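Local coordinates for protein N-acetylgalactosaminyltransferase 7 (Homo sapiens, PDB 6IWR) that belongs to a family of glycosyltransferases that combine a GT-A-type glycosyltransferase domain with a ricin-type beta-trefoil lectin domain, at residues A[123-128]-A[163-168]; A[155-160]-A[192-197]; A[267-272]-A[375-380]; A[343-348]-A[357-362]. All blocks are in the same frame, centred on the assembly; numbering follows the deposited sequence.

Interaction 1: residues A[123-128]-A[163-168]; sequences ISLDRS and LMRTVH
Leu125 and Arg165 bring the two backbones to 4.5 Å between their CA atoms, where a type I turn from Ser124 to Arg127 rests on the flank of helix 160-173. Leu125 fits between neighbouring helical side chains: its CB sits over the centre of the His168 ring, 3.8 Å from the centroid, in a CH-pi contact, its CD1 reaches on to Met164 CB at 4.0 Å, and its CD2 lies against Arg165 CB at 3.9 Å. Asp126 comes to the edge of the same ring and OD1 accepts a hydrogen bond from His168 ND1, its very short modelled length doubtful, with carboxylate and ring planes 53° apart. His168 NE2 is bound to Tyr201 OH, which with the Asp126 bond probably limits the rotation of the ring. The helix is the one that follows the first strand of the GT-A domain's Rossmann-like sheet, and the turn lies against it, within the loop after helix 117-122. Ser124 OG accepts from Asp126 N at 2.8 Å, an ST turn within the type I turn. Arg165 leaves the helix with CG anti to its own backbone nitrogen (chi1 -177°) and bends at chi3, which brings NH2 to 3.2 Å from Ser124 O; this hydrogen bond arrives from above the carbonyl plane. Its NH1 binds Ser120 OG, while the nearby Arg127 guanidinium pairs with Glu245.

Interaction 2: residues A[155-160]-A[192-197]; sequences FHNEGW and EHLKEK
His193 packs against Trp160 beside the start of a beta-alpha-beta crossover, in which strand 149-155 passes through the loop 155-160 into helix 160-173 and returns as the parallel strand 179-186 of the Rossmann-like GT-A sheet. The His193 ring turns toward this loop, with ND1 3.6 Å from Trp160 CB, while His193 O lies at the edge of the indole, 3.6 Å from CE3 of Trp160. Leu194, the last residue of a 3-10 segment, forks into the bend of the loop. Its CD2 meets Phe155 CE1 at 3.4 Å, the two side chains sliding past each other in opposite directions, and its CD1 lies 3.4 Å from Asn157 CA. Asn157 itself is tied by OD1 to Asn190 N, which helps to hold the loop against the chain leading up to 192-197. Lys197 opens helix 197-201 and comes over one face of the indole from the opposite direction, reaching it through a chain extended up to chi4 and bent only there (50°). That last bend holds the ammonium above the six-membered ring of Trp160 in a cation-pi contact, NZ 4.0 Å from its centroid, and Lys197 CE beneath it closes to 3.4 Å from the same centroid, over the face.

Interaction 3: residues A[267-272]-A[375-380]; sequences VPLIDV and CSRVGH
Arg377 rises from its strand on the face shared with Leu269 and Asp271 and meets Asp271 of the neighbouring strand. The chain bends at chi3 (85°), which presents the guanidinium side-on: NE binds Asp271 OD2 at 2.9 Å and NH2 OD1 at 3.0 Å, each oxygen using its syn lone pair. With NE and NH2 each holding one oxygen and the two groups 23° from coplanar, the carboxylate has little freedom to rotate, and Leu269 CD1 covers one face of the guanidinium, 3.9 Å from Arg377 NH1. The other side of the sheet carries apolar contacts: Val378 CG2 lies 3.7 Å from Pro268 CB, and Ile270 CG2 runs beside His380 CB at 3.8 Å. Between these layers Leu269 and Asp271 exchange backbone hydrogen bonds with Ser376, Val378 and His380. Parallel pairing of strands 264-274 and 376-382 belongs to the mixed sheet of the GT-A fold; it carries His380, hydrogen-bonded through NE2 to Asp241, to the metal site, its side chain about 3 Å from the manganese ion.

Interaction 4: residues A[343-348]-A[357-362]; sequences GLYDPG and FEISYK
Lys362 NZ is gripped from two directions, by Glu358 OE2 one helical turn earlier at 2.8 Å and by Leu344 O of the facing loop at 3.1 Å. The salt bridge to Glu358 comes on the syn side of OE2, though tilted out of the carboxylate plane, whereas the donor stands well above the carbonyl plane of Leu344. A chain bent at both chi3 and chi4 turns the ammonium back across the helix surface to reach both oxygens. The other carboxylate oxygen is used too: Asp346 N points almost straight at Glu358 OE1, 3.2 Å away with an angle of 178° at the hydrogen, approaching from above the carboxylate plane. Asp346 CB packs on the same group, 3.4 Å from OE2 of Glu358. Beside these polar bonds Tyr345 sets CE1 against Ile359 CB at 3.8 Å, and its ring meets Phe339 edge-to-face, while residues of helix 219-230 also touch it. Asp346 then closes an Asx turn, OD1 accepting from Gly348 N, and OD2 forms a salt bridge with Arg407 of helix 400-412. The loop after helix 336-342 is thereby clamped to helix 355-365. Both carboxylates are buried, and each has its own basic partner, Lys362 for Glu358 and Arg407 for Asp346, which would probably favour their ionised forms although OE2 of Glu358 and OD2 of Asp346 are only 4.9 Å apart.

Interactions 1 and 2 share helix 160-173 and alternate along the chain; they touch through Leu163, which packs on Phe155, Glu158 and Leu194, with centres 15 Å apart. Interaction 3 follows, its centre 16 Å from that of interaction 1 and 25 Å from that of interaction 2. It belongs to the same mixed sheet as strand 149-155, which leads into interaction 2. Interaction 4 falls between the two segments of interaction 3, 22 Å away between centres, and joins helix 355-365 to its preceding loop. All four lie in the GT-A part, apart from the lectin domain; the side chains of His380 (interaction 3) and Glu158 (interaction 2) come about 3 and 8 Å from the manganese ion.

Interaction 1: residues A[123-128]-A[163-168]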
loop_
_atom_site.group_PDB
_atom_site.type_symbol
_atom_site.label_atom_id
_atom_site.label_comp_id
_atom_site.label_asym_id
_atom_site.label_seq_id
_atom_site.Cartn_x
_atom_site.Cartn_y
_atom_site.Cartn_z
ATOM N N ILE A 123 5.361 -9.042 -27.864
ATOM C CA ILE A 123 4.102 -9.518 -28.418
ATOM C C ILE A 123 3.834 -8.735 -29.694
ATOM O O ILE A 123 4.059 -7.525 -29.749
ATOM C CB ILE A 123 2.964 -9.360 -27.391
ATOM C CG1 ILE A 123 3.359 -10.024 -26.053
ATOM C CG2 ILE A 123 1.630 -9.891 -27.946
ATOM C CD1 ILE A 123 2.332 -9.892 -24.912
ATOM N N SER A 124 3.411 -9.423 -30.743
ATOM C CA SER A 124 3.140 -8.754 -32.013
ATOM C C SER A 124 2.099 -7.645 -31.852
ATOM O O SER A 124 1.173 -7.749 -31.045
ATOM C CB SER A 124 2.651 -9.764 -33.065
ATOM O OG SER A 124 2.180 -9.103 -34.230
ATOM N N LEU A 125 2.247 -6.578 -32.640
ATOM C CA LEU A 125 1.164 -5.606 -32.732
ATOM C C LEU A 125 -0.081 -6.187 -33.398
ATOM O O LEU A 125 -1.180 -5.657 -33.183
ATOM C CB LEU A 125 1.617 -4.373 -33.497
ATOM C CG LEU A 125 2.832 -3.677 -32.896
ATOM C CD1 LEU A 125 3.301 -2.562 -33.833
ATOM C CD2 LEU A 125 2.505 -3.164 -31.514
ATOM N N ASP A 126 0.065 -7.269 -34.175
ATOM C CA ASP A 126 -1.029 -7.898 -34.911
ATOM C C ASP A 126 -1.433 -9.244 -34.314
ATOM O O ASP A 126 -1.989 -10.102 -34.996
ATOM C CB ASP A 126 -0.639 -8.069 -36.378
ATOM C CG ASP A 126 -0.315 -6.750 -37.045
ATOM O OD1 ASP A 126 -1.143 -5.807 -36.971
ATOM O OD2 ASP A 126 0.788 -6.645 -37.629
ATOM N N ARG A 127 -1.167 -9.438 -33.037
ATOM C CA ARG A 127 -1.407 -10.732 -32.433
ATOM C C ARG A 127 -2.880 -11.086 -32.486
ATOM O O ARG A 127 -3.748 -10.213 -32.506
ATOM C CB ARG A 127 -0.929 -10.745 -30.984
ATOM C CG ARG A 127 -1.814 -9.944 -30.031
ATOM C CD ARG A 127 -1.565 -10.465 -28.684
ATOM N NE ARG A 127 -2.295 -9.782 -27.639
ATOM C CZ ARG A 127 -2.107 -10.036 -26.344
ATOM N NH1 ARG A 127 -2.808 -9.386 -25.427
ATOM N NH2 ARG A 127 -1.206 -10.936 -25.976
ATOM N N SER A 128 -3.149 -12.386 -32.507
ATOM C CA SER A 128 -4.499 -12.895 -32.347
ATOM C C SER A 128 -4.849 -12.838 -30.868
ATOM O O SER A 128 -3.968 -12.581 -30.046
ATOM C CB SER A 128 -4.589 -14.315 -32.881
ATOM O OG SER A 128 -3.603 -15.127 -32.262
ATOM N N LEU A 163 0.308 1.494 -27.630
ATOM C CA LEU A 163 -0.461 2.428 -28.447
ATOM C C LEU A 163 -0.705 1.856 -29.837
ATOM O O LEU A 163 -1.833 1.899 -30.350
ATOM C CB LEU A 163 0.269 3.770 -28.550
ATOM C CG LEU A 163 -0.349 4.796 -29.511
ATOM C CD1 LEU A 163 -1.829 4.945 -29.193
ATOM C CD2 LEU A 163 0.362 6.158 -29.457
ATOM N N MET A 164 0.340 1.299 -30.455
ATOM C CA MET A 164 0.194 0.858 -31.833
ATOM C C MET A 164 -0.567 -0.460 -31.911
ATOM O O MET A 164 -1.184 -0.756 -32.948
ATOM C CB MET A 164 1.561 0.759 -32.511
ATOM C CG MET A 164 2.250 2.101 -32.801
ATOM S SD MET A 164 1.215 3.472 -33.401
ATOM C CE MET A 164 0.413 2.738 -34.786
ATOM N N ARG A 165 -0.582 -1.243 -30.828
ATOM C CA ARG A 165 -1.376 -2.467 -30.853
ATOM C C ARG A 165 -2.862 -2.147 -30.781
ATOM O O ARG A 165 -3.678 -2.836 -31.407
ATOM C CB ARG A 165 -0.959 -3.414 -29.728
ATOM C CG ARG A 165 -1.695 -4.774 -29.722
ATOM C CD ARG A 165 -0.842 -5.932 -29.115
ATOM N NE ARG A 165 -0.212 -5.511 -27.868
ATOM C CZ ARG A 165 1.094 -5.444 -27.644
ATOM N NH1 ARG A 165 1.517 -5.002 -26.462
ATOM N NH2 ARG A 165 1.977 -5.826 -28.562
ATOM N N THR A 166 -3.239 -1.096 -30.041
ATOM C CA THR A 166 -4.629 -0.652 -30.063
ATOM C C THR A 166 -5.069 -0.392 -31.497
ATOM O O THR A 166 -6.062 -0.952 -31.984
ATOM C CB THR A 166 -4.799 0.632 -29.258
ATOM O OG1 THR A 166 -4.134 0.528 -27.996
ATOM C CG2 THR A 166 -6.281 0.934 -29.049
ATOM N N VAL A 167 -4.303 0.467 -32.180
ATOM C CA VAL A 167 -4.587 0.844 -33.555
ATOM C C VAL A 167 -4.547 -0.374 -34.469
ATOM O O VAL A 167 -5.470 -0.606 -35.263
ATOM C CB VAL A 167 -3.600 1.939 -34.012
ATOM C CG1 VAL A 167 -3.710 2.171 -35.522
ATOM C CG2 VAL A 167 -3.870 3.251 -33.255
ATOM N N HIS A 168 -3.459 -1.146 -34.410
ATOM C CA HIS A 168 -3.395 -2.354 -35.228
ATOM C C HIS A 168 -4.636 -3.206 -35.002
ATOM O O HIS A 168 -5.292 -3.649 -35.953
ATOM C CB HIS A 168 -2.124 -3.164 -34.920
ATOM C CG HIS A 168 -0.916 -2.725 -35.694
ATOM N ND1 HIS A 168 -0.416 -3.429 -36.770
ATOM C CD2 HIS A 168 -0.102 -1.653 -35.540
ATOM C CE1 HIS A 168 0.648 -2.808 -37.247
ATOM N NE2 HIS A 168 0.866 -1.730 -36.516
#

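Interaction 2: residues A[155-160]-A[192-197]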
loop_
_atom_site.group_PDB
_atom_site.type_symbol
_atom_site.label_atom_id
_atom_site.label_comp_id
_atom_site.label_asym_id
_atom_site.label_seq_id
_atom_site.Cartn_x
_atom_site.Cartn_y
_atom_site.Cartn_z
ATOM N N PHE A 155 -4.244 9.954 -26.019
ATOM C CA PHE A 155 -3.118 9.355 -25.333
ATOM C C PHE A 155 -2.239 10.433 -24.721
ATOM O O PHE A 155 -2.238 11.593 -25.148
ATOM C CB PHE A 155 -2.307 8.441 -26.263
ATOM C CG PHE A 155 -1.504 9.167 -27.293
ATOM C CD1 PHE A 155 -0.200 9.566 -27.022
ATOM C CD2 PHE A 155 -2.039 9.420 -28.544
ATOM C CE1 PHE A 155 0.558 10.222 -27.969
ATOM C CE2 PHE A 155 -1.286 10.086 -29.509
ATOM C CZ PHE A 155 0.014 10.500 -29.213
ATOM N N HIS A 156 -1.516 10.025 -23.676
ATOM C CA HIS A 156 -0.497 10.861 -23.043
ATOM C C HIS A 156 0.648 9.939 -22.647
ATOM O O HIS A 156 0.479 9.089 -21.769
ATOM C CB HIS A 156 -1.063 11.613 -21.830
ATOM C CG HIS A 156 -0.029 12.344 -21.025
ATOM N ND1 HIS A 156 0.414 13.612 -21.349
ATOM C CD2 HIS A 156 0.653 11.980 -19.913
ATOM C CE1 HIS A 156 1.333 13.990 -20.479
ATOM N NE2 HIS A 156 1.493 13.020 -19.595
ATOM N N ASN A 157 1.795 10.088 -23.302
ATOM C CA ASN A 157 3.023 9.395 -22.920
ATOM C C ASN A 157 2.891 7.878 -22.974
ATOM O O ASN A 157 3.679 7.164 -22.349
ATOM C CB ASN A 157 3.491 9.836 -21.535
ATOM C CG ASN A 157 4.235 11.155 -21.578
ATOM O OD1 ASN A 157 4.509 11.699 -22.662
ATOM N ND2 ASN A 157 4.582 11.675 -20.406
ATOM N N GLU A 158 1.933 7.379 -23.751
ATOM C CA GLU A 158 1.718 5.944 -23.863
ATOM C C GLU A 158 2.946 5.237 -24.430
ATOM O O GLU A 158 3.706 5.796 -25.229
ATOM C CB GLU A 158 0.503 5.675 -24.747
ATOM C CG GLU A 158 0.038 4.238 -24.757
ATOM C CD GLU A 158 -0.660 3.831 -23.456
ATOM O OE1 GLU A 158 -1.143 4.725 -22.712
ATOM O OE2 GLU A 158 -0.720 2.608 -23.183
ATOM N N GLY A 159 3.145 3.998 -23.990
ATOM C CA GLY A 159 4.192 3.181 -24.576
ATOM C C GLY A 159 3.899 2.878 -26.037
ATOM O O GLY A 159 2.753 2.653 -26.432
ATOM N N TRP A 160 4.955 2.859 -26.847
ATOM C CA TRP A 160 4.774 2.722 -28.288
ATOM C C TRP A 160 3.984 1.464 -28.652
ATOM O O TRP A 160 3.048 1.506 -29.458
ATOM C CB TRP A 160 6.141 2.710 -28.962
ATOM C CG TRP A 160 6.090 2.358 -30.394
ATOM C CD1 TRP A 160 6.121 1.109 -30.931
ATOM C CD2 TRP A 160 5.993 3.276 -31.493
ATOM N NE1 TRP A 160 6.048 1.196 -32.304
ATOM C CE2 TRP A 160 5.964 2.517 -32.668
ATOM C CE3 TRP A 160 5.924 4.668 -31.589
ATOM C CZ2 TRP A 160 5.862 3.102 -33.931
ATOM C CZ3 TRP A 160 5.835 5.245 -32.845
ATOM C CH2 TRP A 160 5.809 4.465 -33.992
ATOM N N GLU A 192 9.768 11.033 -26.583
ATOM C CA GLU A 192 10.219 11.284 -27.946
ATOM C C GLU A 192 9.704 10.268 -28.952
ATOM O O GLU A 192 9.503 10.611 -30.123
ATOM C CB GLU A 192 11.733 11.297 -27.984
ATOM C CG GLU A 192 12.286 12.208 -29.044
ATOM C CD GLU A 192 13.574 11.667 -29.590
ATOM O OE1 GLU A 192 14.185 10.815 -28.903
ATOM O OE2 GLU A 192 13.962 12.078 -30.704
ATOM N N HIS A 193 9.455 9.037 -28.549
ATOM C CA HIS A 193 8.951 8.057 -29.495
ATOM C C HIS A 193 7.594 8.457 -30.040
ATOM O O HIS A 193 7.196 8.044 -31.106
ATOM C CB HIS A 193 8.920 6.655 -28.899
ATOM C CG HIS A 193 8.046 6.515 -27.699
ATOM N ND1 HIS A 193 6.763 6.038 -27.772
ATOM C CD2 HIS A 193 8.280 6.758 -26.394
ATOM C CE1 HIS A 193 6.235 6.007 -26.567
ATOM N NE2 HIS A 193 7.137 6.437 -25.712
ATOM N N LEU A 194 6.904 9.315 -29.316
ATOM C CA LEU A 194 5.555 9.684 -29.672
ATOM C C LEU A 194 5.452 10.798 -30.678
ATOM O O LEU A 194 4.375 11.141 -31.083
ATOM C CB LEU A 194 4.756 10.029 -28.431
ATOM C CG LEU A 194 4.503 8.850 -27.517
ATOM C CD1 LEU A 194 4.334 9.283 -26.084
ATOM C CD2 LEU A 194 3.277 8.123 -27.985
ATOM N N LYS A 195 6.565 11.390 -31.060
ATOM C CA LYS A 195 6.538 12.443 -32.051
ATOM C C LYS A 195 7.566 12.225 -33.141
ATOM O O LYS A 195 8.699 11.893 -32.859
ATOM C CB LYS A 195 6.800 13.768 -31.365
ATOM C CG LYS A 195 8.154 13.842 -30.701
ATOM C CD LYS A 195 8.031 14.224 -29.243
ATOM C CE LYS A 195 8.713 15.544 -28.968
ATOM N NZ LYS A 195 8.348 16.073 -27.634
ATOM N N GLU A 196 7.188 12.460 -34.379
ATOM C CA GLU A 196 8.080 12.264 -35.514
ATOM C C GLU A 196 8.236 10.815 -35.848
ATOM O O GLU A 196 7.914 10.410 -36.939
ATOM C CB GLU A 196 9.455 12.865 -35.263
ATOM C CG GLU A 196 9.574 14.333 -35.590
ATOM C CD GLU A 196 9.903 15.158 -34.370
ATOM O OE1 GLU A 196 10.373 14.577 -33.383
ATOM O OE2 GLU A 196 9.693 16.383 -34.386
ATOM N N LYS A 197 8.691 10.019 -34.900
ATOM C CA LYS A 197 8.733 8.595 -35.111
ATOM C C LYS A 197 7.301 8.170 -35.320
ATOM O O LYS A 197 7.011 7.368 -36.174
ATOM C CB LYS A 197 9.344 7.889 -33.914
ATOM C CG LYS A 197 8.987 6.424 -33.814
ATOM C CD LYS A 197 9.503 5.831 -32.528
ATOM C CE LYS A 197 9.298 4.329 -32.465
ATOM N NZ LYS A 197 9.779 3.619 -33.668
#

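Interaction 3: residues A[267-272]-A[375-380]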
loop_
_atom_site.group_PDB
_atom_site.type_symbol
_atom_site.label_atom_id
_atom_site.label_comp_id
_atom_site.label_asym_id
_atom_site.label_seq_id
_atom_site.Cartn_x
_atom_site.Cartn_y
_atom_site.Cartn_z
ATOM N N VAL A 267 -21.978 0.845 -25.352
ATOM C CA VAL A 267 -20.789 0.552 -24.562
ATOM C C VAL A 267 -20.430 -0.925 -24.699
ATOM O O VAL A 267 -21.247 -1.789 -24.404
ATOM C CB VAL A 267 -20.973 0.906 -23.076
ATOM C CG1 VAL A 267 -19.626 0.935 -22.392
ATOM C CG2 VAL A 267 -21.701 2.245 -22.913
ATOM N N PRO A 268 -19.229 -1.254 -25.156
ATOM C CA PRO A 268 -18.798 -2.656 -25.145
ATOM C C PRO A 268 -18.572 -3.155 -23.722
ATOM O O PRO A 268 -18.339 -2.380 -22.796
ATOM C CB PRO A 268 -17.477 -2.611 -25.917
ATOM C CG PRO A 268 -16.926 -1.242 -25.554
ATOM C CD PRO A 268 -18.143 -0.333 -25.521
ATOM N N LEU A 269 -18.648 -4.469 -23.550
ATOM C CA LEU A 269 -18.154 -5.060 -22.316
ATOM C C LEU A 269 -16.637 -4.903 -22.267
ATOM O O LEU A 269 -15.925 -5.319 -23.189
ATOM C CB LEU A 269 -18.533 -6.533 -22.207
ATOM C CG LEU A 269 -20.032 -6.842 -22.149
ATOM C CD1 LEU A 269 -20.280 -8.250 -21.586
ATOM C CD2 LEU A 269 -20.771 -5.793 -21.354
ATOM N N ILE A 270 -16.145 -4.271 -21.206
ATOM C CA ILE A 270 -14.731 -3.958 -21.082
ATOM C C ILE A 270 -14.063 -5.099 -20.328
ATOM O O ILE A 270 -14.327 -5.287 -19.140
ATOM C CB ILE A 270 -14.516 -2.627 -20.359
ATOM C CG1 ILE A 270 -15.264 -1.503 -21.081
ATOM C CG2 ILE A 270 -13.028 -2.308 -20.288
ATOM C CD1 ILE A 270 -14.952 -0.125 -20.507
ATOM N N ASP A 271 -13.180 -5.834 -21.010
ATOM C CA ASP A 271 -12.447 -6.979 -20.480
ATOM C C ASP A 271 -11.062 -6.546 -20.002
ATOM O O ASP A 271 -10.535 -5.524 -20.440
ATOM C CB ASP A 271 -12.290 -8.084 -21.542
ATOM C CG ASP A 271 -13.606 -8.793 -21.875
ATOM O OD1 ASP A 271 -14.485 -8.882 -20.983
ATOM O OD2 ASP A 271 -13.758 -9.255 -23.035
ATOM N N VAL A 272 -10.452 -7.371 -19.140
ATOM C CA VAL A 272 -9.192 -7.034 -18.475
ATOM C C VAL A 272 -8.019 -7.675 -19.207
ATOM O O VAL A 272 -7.897 -8.910 -19.261
ATOM C CB VAL A 272 -9.183 -7.485 -17.006
ATOM C CG1 VAL A 272 -7.828 -7.170 -16.388
ATOM C CG2 VAL A 272 -10.312 -6.867 -16.231
ATOM N N CYS A 375 -22.186 -8.431 -27.058
ATOM C CA CYS A 375 -21.482 -9.017 -28.177
ATOM C C CYS A 375 -20.348 -8.134 -28.662
ATOM O O CYS A 375 -19.629 -8.533 -29.583
ATOM C CB CYS A 375 -22.463 -9.342 -29.317
ATOM S SG CYS A 375 -23.525 -10.782 -28.956
ATOM N N SER A 376 -20.174 -6.950 -28.081
ATOM C CA SER A 376 -19.046 -6.083 -28.392
ATOM C C SER A 376 -18.141 -6.057 -27.167
ATOM O O SER A 376 -18.564 -5.646 -26.085
ATOM C CB SER A 376 -19.533 -4.689 -28.786
ATOM O OG SER A 376 -18.474 -3.859 -29.269
ATOM N N ARG A 377 -16.904 -6.514 -27.330
ATOM C CA ARG A 377 -15.975 -6.672 -26.221
ATOM C C ARG A 377 -14.670 -5.980 -26.566
ATOM O O ARG A 377 -14.230 -6.009 -27.718
ATOM C CB ARG A 377 -15.715 -8.134 -25.895
ATOM C CG ARG A 377 -16.974 -8.879 -25.554
ATOM C CD ARG A 377 -16.660 -10.240 -24.965
ATOM N NE ARG A 377 -16.408 -10.213 -23.525
ATOM C CZ ARG A 377 -17.222 -10.746 -22.615
ATOM N NH1 ARG A 377 -18.349 -11.339 -22.989
ATOM N NH2 ARG A 377 -16.891 -10.700 -21.334
ATOM N N VAL A 378 -14.079 -5.332 -25.569
ATOM C CA VAL A 378 -12.811 -4.652 -25.741
ATOM C C VAL A 378 -11.976 -4.903 -24.505
ATOM O O VAL A 378 -12.483 -4.825 -23.380
ATOM C CB VAL A 378 -12.979 -3.147 -25.970
ATOM C CG1 VAL A 378 -11.610 -2.528 -26.231
ATOM C CG2 VAL A 378 -13.950 -2.900 -27.119
ATOM N N GLY A 379 -10.705 -5.234 -24.724
ATOM C CA GLY A 379 -9.779 -5.419 -23.635
ATOM C C GLY A 379 -9.057 -4.118 -23.325
ATOM O O GLY A 379 -8.668 -3.364 -24.221
ATOM N N HIS A 380 -8.891 -3.862 -22.027
ATOM C CA HIS A 380 -8.270 -2.656 -21.500
ATOM C C HIS A 380 -7.166 -3.124 -20.566
ATOM O O HIS A 380 -7.419 -3.945 -19.680
ATOM C CB HIS A 380 -9.321 -1.781 -20.771
ATOM C CG HIS A 380 -8.761 -0.557 -20.109
ATOM N ND1 HIS A 380 -8.438 -0.519 -18.772
ATOM C CD2 HIS A 380 -8.465 0.673 -20.597
ATOM C CE1 HIS A 380 -7.949 0.672 -18.466
ATOM N NE2 HIS A 380 -7.956 1.419 -19.556
#

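Interaction 4: residues A[343-348]-A[357-362]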
loop_
_atom_site.group_PDB
_atom_site.type_symbol
_atom_site.label_atom_id
_atom_site.label_comp_id
_atom_site.label_asym_id
_atom_site.label_seq_id
_atom_site.Cartn_x
_atom_site.Cartn_y
_atom_site.Cartn_z
ATOM N N GLY A 343 -23.553 18.157 -26.310
ATOM C CA GLY A 343 -22.625 19.269 -26.377
ATOM C C GLY A 343 -21.642 19.680 -25.301
ATOM O O GLY A 343 -21.624 20.847 -24.934
ATOM N N LEU A 344 -20.793 18.785 -24.808
ATOM C CA LEU A 344 -20.792 17.364 -25.081
ATOM C C LEU A 344 -20.466 16.788 -23.726
ATOM O O LEU A 344 -21.291 16.165 -23.070
ATOM C CB LEU A 344 -19.660 17.010 -26.039
ATOM C CG LEU A 344 -19.432 17.836 -27.303
ATOM C CD1 LEU A 344 -18.217 18.735 -27.149
ATOM C CD2 LEU A 344 -19.243 16.904 -28.485
ATOM N N TYR A 345 -19.231 17.048 -23.314
ATOM C CA TYR A 345 -18.780 16.849 -21.956
ATOM C C TYR A 345 -18.750 18.248 -21.390
ATOM O O TYR A 345 -18.159 19.146 -21.981
ATOM C CB TYR A 345 -17.357 16.299 -21.934
ATOM C CG TYR A 345 -17.239 14.796 -21.875
ATOM C CD1 TYR A 345 -18.176 14.025 -21.206
ATOM C CD2 TYR A 345 -16.177 14.150 -22.483
ATOM C CE1 TYR A 345 -18.058 12.651 -21.156
ATOM C CE2 TYR A 345 -16.053 12.779 -22.436
ATOM C CZ TYR A 345 -16.993 12.038 -21.773
ATOM O OH TYR A 345 -16.854 10.677 -21.734
ATOM N N ASP A 346 -19.398 18.443 -20.253
ATOM C CA ASP A 346 -19.464 19.765 -19.652
ATOM C C ASP A 346 -18.049 20.314 -19.671
ATOM O O ASP A 346 -17.113 19.626 -19.282
ATOM C CB ASP A 346 -20.015 19.642 -18.220
ATOM C CG ASP A 346 -19.558 20.760 -17.293
ATOM O OD1 ASP A 346 -19.215 21.854 -17.781
ATOM O OD2 ASP A 346 -19.544 20.535 -16.070
ATOM N N PRO A 347 -17.893 21.552 -20.125
ATOM C CA PRO A 347 -16.540 22.103 -20.250
ATOM C C PRO A 347 -15.924 22.523 -18.942
ATOM O O PRO A 347 -14.719 22.772 -18.922
ATOM C CB PRO A 347 -16.726 23.313 -21.164
ATOM C CG PRO A 347 -18.158 23.617 -21.126
ATOM C CD PRO A 347 -18.907 22.382 -20.791
ATOM N N GLY A 348 -16.692 22.572 -17.850
ATOM C CA GLY A 348 -16.093 22.878 -16.557
ATOM C C GLY A 348 -15.352 21.716 -15.897
ATOM O O GLY A 348 -14.644 21.926 -14.905
ATOM N N PHE A 357 -20.237 9.795 -15.456
ATOM C CA PHE A 357 -21.524 10.014 -14.848
ATOM C C PHE A 357 -22.344 11.120 -15.493
ATOM O O PHE A 357 -23.516 10.965 -15.702
ATOM C CB PHE A 357 -21.350 10.248 -13.361
ATOM C CG PHE A 357 -20.760 9.083 -12.643
ATOM C CD1 PHE A 357 -21.314 7.838 -12.766
ATOM C CD2 PHE A 357 -19.653 9.235 -11.850
ATOM C CE1 PHE A 357 -20.775 6.763 -12.110
ATOM C CE2 PHE A 357 -19.109 8.166 -11.190
ATOM C CZ PHE A 357 -19.671 6.930 -11.320
ATOM N N GLU A 358 -21.695 12.221 -15.828
ATOM C CA GLU A 358 -22.357 13.366 -16.413
ATOM C C GLU A 358 -22.998 13.091 -17.771
ATOM O O GLU A 358 -24.131 13.471 -17.994
ATOM C CB GLU A 358 -21.349 14.495 -16.553
ATOM C CG GLU A 358 -21.966 15.862 -16.711
ATOM C CD GLU A 358 -21.764 16.457 -18.077
ATOM O OE1 GLU A 358 -20.875 16.018 -18.795
ATOM O OE2 GLU A 358 -22.512 17.366 -18.434
ATOM N N ILE A 359 -22.283 12.399 -18.652
ATOM C CA ILE A 359 -22.824 12.003 -19.947
ATOM C C ILE A 359 -23.903 10.946 -19.774
ATOM O O ILE A 359 -24.907 10.962 -20.501
ATOM C CB ILE A 359 -21.681 11.532 -20.873
ATOM C CG1 ILE A 359 -22.159 11.390 -22.320
ATOM C CG2 ILE A 359 -21.122 10.198 -20.410
ATOM C CD1 ILE A 359 -22.486 12.675 -22.981
ATOM N N SER A 360 -23.742 10.032 -18.802
ATOM C CA SER A 360 -24.794 9.048 -18.517
ATOM C C SER A 360 -26.104 9.719 -18.107
ATOM O O SER A 360 -27.162 9.434 -18.682
ATOM C CB SER A 360 -24.352 8.084 -17.419
ATOM O OG SER A 360 -23.180 7.394 -17.785
ATOM N N TYR A 361 -26.067 10.586 -17.090
ATOM C CA TYR A 361 -27.298 11.256 -16.677
ATOM C C TYR A 361 -27.887 12.067 -17.834
ATOM O O TYR A 361 -29.077 11.931 -18.140
ATOM C CB TYR A 361 -27.060 12.124 -15.436
ATOM C CG TYR A 361 -26.378 11.391 -14.294
ATOM C CD1 TYR A 361 -26.748 10.102 -13.952
ATOM C CD2 TYR A 361 -25.348 11.993 -13.577
ATOM C CE1 TYR A 361 -26.122 9.436 -12.918
ATOM C CE2 TYR A 361 -24.710 11.346 -12.545
ATOM C CZ TYR A 361 -25.094 10.066 -12.212
ATOM O OH TYR A 361 -24.445 9.405 -11.181
ATOM N N LYS A 362 -27.064 12.874 -18.528
ATOM C CA LYS A 362 -27.570 13.599 -19.702
ATOM C C LYS A 362 -28.327 12.672 -20.653
ATOM O O LYS A 362 -29.457 12.970 -21.068
ATOM C CB LYS A 362 -26.439 14.299 -20.473
ATOM C CG LYS A 362 -25.953 15.568 -19.832
ATOM C CD LYS A 362 -25.426 16.574 -20.833
ATOM C CE LYS A 362 -23.957 16.356 -21.132
ATOM N NZ LYS A 362 -23.215 17.639 -21.125
#